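PDB 3CI6: phosphoenolpyruvate-protein phosphotransferase from Acinetobacter sp., which probably transfers the phosphoryl group of phosphoenolpyruvate to a histidine of a carrier protein in sugar transport, and is represented here by its GAF domain. Local coordinates for residues Tyr48-Arg53 / Leu75-Gly80. Residues are numbered along the deposited sequence; the frame is centred on the assembly and turned at random.
Sequences YLLDER and LQLSEG. With P4G (1-ethoxy-2-(2-ethoxyethoxy)ethane), chain F.
Tyr-48 lies opposite Leu-75 and Leu-50 opposite Leu-77 across two backbones too far apart to pair, with CA atoms 8.7 Å apart in the first couple and 8.0 Å in the second, because strand 56-63 runs between them in the sheet. The contact is therefore made by side chains alone, on one face of the sheet. Methyl CD1 of Leu-75 comes over a face of the Tyr-48 ring, 4.0 Å from CE2 and almost as near CD2, so a single methyl lies over the CD2-CE2 side of that face, off the ring centre. On Tyr-48, CG stands anti to the carbonyl carbon (chi1 -64°), which carries the ring across toward Leu-75. Further along, Leu-50 and Leu-77 meet through their branch ends at about a right angle: CD2 of Leu-77 rests 3.6 Å from CG of Leu-50 and also touches its CD2. Leu-50 is modelled in two conformers, so the detail of this packing is less certain than that of the tyrosine pair. Beyond Leu-75 the chain folds into a type I turn from Gln-76 to Glu-79, closed by Glu-79 N to Gln-76 O at 3.0 Å. The Glu-79 carboxylate reaches back, its OE1 taking the Gln-76 N-H through the anti lone pair at 2.8 Å and 167°, which braces the turn carrying Leu-77. From the same strand as Tyr-48, Leu-49 and Asp-51 line the pocket of the bound 1-ethoxy-2-(2-ethoxyethoxy)ethane, where Asp-51 OD2 also holds Arg-56 in a salt bridge. Within the antiparallel GAF sheet, strand 44-51 bonds to 56-63 on one flank and 127-136 on the other, while 74-76 is the edge strand beside 56-63; Tyr-57 of that middle strand touches both Leu-50 and Leu-77, and Val-82 of helix 80-88 packs on Leu-75.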
loop_
_atom_site.group_PDB
_atom_site.type_symbol
_atom_site.label_atom_id
_atom_site.label_comp_id
_atom_site.label_asym_id
_atom_site.label_seq_id
_atom_site.Cartn_x
_atom_site.Cartn_y
_atom_site.Cartn_z
ATOM N N TYR B 48 1.961 14.518 -6.883
ATOM C CA TYR B 48 3.155 14.969 -7.582
ATOM C C TYR B 48 4.154 13.840 -7.521
ATOM O O TYR B 48 4.512 13.345 -6.428
ATOM C CB TYR B 48 3.733 16.239 -6.879
ATOM C CG TYR B 48 2.846 17.429 -6.922
ATOM C CD1 TYR B 48 1.870 17.574 -5.960
ATOM C CD2 TYR B 48 2.953 18.419 -7.906
ATOM C CE1 TYR B 48 1.001 18.645 -5.959
ATOM C CE2 TYR B 48 2.072 19.480 -7.896
ATOM C CZ TYR B 48 1.111 19.573 -6.918
ATOM O OH TYR B 48 0.175 20.631 -6.865
ATOM N N LEU B 49 4.693 13.432 -8.657
ATOM C CA LEU B 49 5.684 12.365 -8.666
ATOM C C LEU B 49 7.068 12.920 -8.911
ATOM O O LEU B 49 7.253 13.875 -9.692
ATOM C CB LEU B 49 5.383 11.303 -9.733
ATOM C CG LEU B 49 4.112 10.492 -9.491
ATOM C CD1 LEU B 49 4.123 9.338 -10.501
ATOM C CD2 LEU B 49 4.029 10.020 -8.033
ATOM N N LEU B 50 8.055 12.389 -8.221
ATOM C CA LEU B 50 9.426 12.812 -8.440
ATOM C C LEU B 50 9.907 12.273 -9.796
ATOM O O LEU B 50 9.962 11.064 -9.992
ATOM C CB LEU B 50 10.296 12.345 -7.256
ATOM C CG LEU B 50 11.551 13.173 -6.948
ATOM C CD1 LEU B 50 12.230 12.718 -5.647
ATOM C CD2 LEU B 50 12.484 13.098 -8.156
ATOM N N ASP B 51 10.299 13.187 -10.705
ATOM C CA ASP B 51 10.758 12.958 -12.053
ATOM C C ASP B 51 12.266 13.079 -11.939
ATOM O O ASP B 51 12.822 14.180 -11.932
ATOM C CB ASP B 51 10.157 14.016 -12.969
ATOM C CG ASP B 51 10.668 13.916 -14.378
ATOM O OD1 ASP B 51 11.549 13.044 -14.622
ATOM O OD2 ASP B 51 10.132 14.656 -15.212
ATOM N N GLU B 52 12.962 11.964 -11.833
ATOM C CA GLU B 52 14.382 12.055 -11.555
ATOM C C GLU B 52 15.174 12.496 -12.792
ATOM O O GLU B 52 16.247 13.056 -12.652
ATOM C CB GLU B 52 14.906 10.735 -11.011
ATOM C CG GLU B 52 15.993 10.900 -9.982
ATOM C CD GLU B 52 16.074 9.720 -9.033
ATOM O OE1 GLU B 52 15.675 8.599 -9.436
ATOM O OE2 GLU B 52 16.531 9.931 -7.893
ATOM N N ARG B 53 14.644 12.256 -13.980
ATOM C CA ARG B 53 15.287 12.744 -15.189
ATOM C C ARG B 53 15.376 14.270 -15.249
ATOM O O ARG B 53 16.410 14.848 -15.594
ATOM C CB ARG B 53 14.436 12.271 -16.345
ATOM C CG ARG B 53 15.139 11.691 -17.362
ATOM C CD ARG B 53 14.185 11.129 -18.417
ATOM N NE ARG B 53 14.603 11.650 -19.697
ATOM C CZ ARG B 53 14.484 11.031 -20.860
ATOM N NH1 ARG B 53 13.929 9.832 -20.947
ATOM N NH2 ARG B 53 14.915 11.637 -21.942
ATOM N N LEU B 75 7.544 21.384 -9.697
ATOM C CA LEU B 75 8.182 22.006 -8.554
ATOM C C LEU B 75 9.605 21.518 -8.427
ATOM O O LEU B 75 9.876 20.338 -8.636
ATOM C CB LEU B 75 7.440 21.645 -7.260
ATOM C CG LEU B 75 5.972 22.073 -7.179
ATOM C CD1 LEU B 75 5.143 21.367 -6.130
ATOM C CD2 LEU B 75 5.953 23.588 -6.951
ATOM N N GLN B 76 10.533 22.395 -8.049
ATOM C CA GLN B 76 11.869 21.899 -7.790
ATOM C C GLN B 76 11.889 21.078 -6.499
ATOM O O GLN B 76 10.984 21.150 -5.677
ATOM C CB GLN B 76 12.874 23.028 -7.689
ATOM C CG GLN B 76 12.980 23.847 -8.972
ATOM C CD GLN B 76 13.467 23.019 -10.155
ATOM O OE1 GLN B 76 14.614 22.552 -10.181
ATOM N NE2 GLN B 76 12.597 22.845 -11.148
ATOM N N LEU B 77 12.928 20.276 -6.337
ATOM C CA LEU B 77 12.976 19.292 -5.270
ATOM C C LEU B 77 12.989 19.908 -3.866
ATOM O O LEU B 77 12.493 19.309 -2.938
ATOM C CB LEU B 77 14.159 18.351 -5.474
ATOM C CG LEU B 77 14.005 17.434 -6.688
ATOM C CD1 LEU B 77 15.186 16.503 -6.719
ATOM C CD2 LEU B 77 12.708 16.624 -6.684
ATOM N N SER B 78 13.507 21.115 -3.736
ATOM C CA SER B 78 13.527 21.791 -2.436
ATOM C C SER B 78 12.466 22.868 -2.322
ATOM O O SER B 78 12.531 23.711 -1.424
ATOM C CB SER B 78 14.908 22.411 -2.219
ATOM O OG SER B 78 15.206 23.363 -3.231
ATOM N N GLU B 79 11.472 22.850 -3.212
ATOM C CA GLU B 79 10.587 23.995 -3.375
ATOM C C GLU B 79 9.331 23.883 -2.545
ATOM O O GLU B 79 8.505 22.985 -2.772
ATOM C CB GLU B 79 10.216 24.180 -4.853
ATOM C CG GLU B 79 9.364 25.392 -5.113
ATOM C CD GLU B 79 9.175 25.710 -6.590
ATOM O OE1 GLU B 79 9.691 24.982 -7.457
ATOM O OE2 GLU B 79 8.548 26.760 -6.888
ATOM N N GLY B 80 9.174 24.831 -1.613
ATOM C CA GLY B 80 7.914 25.005 -0.935
ATOM C C GLY B 80 7.515 23.850 -0.023
ATOM O O GLY B 80 8.349 23.042 0.391
HETATM C C8 P4G F . 8.072 6.460 -15.799
HETATM C C7 P4G F . 7.018 6.144 -14.753
HETATM O O4 P4G F . 7.287 6.897 -13.584
HETATM C C6 P4G F . 7.132 8.258 -13.888
HETATM C C5 P4G F . 7.237 9.272 -12.784
HETATM O O3 P4G F . 7.342 10.666 -13.209
HETATM C C4 P4G F . 7.151 10.875 -14.576
HETATM C C3 P4G F . 7.292 12.329 -14.792
HETATM O O2 P4G F . 7.526 12.520 -16.178
HETATM C C2 P4G F . 6.371 12.211 -16.932
HETATM C C1 P4G F . 6.903 11.784 -18.296
#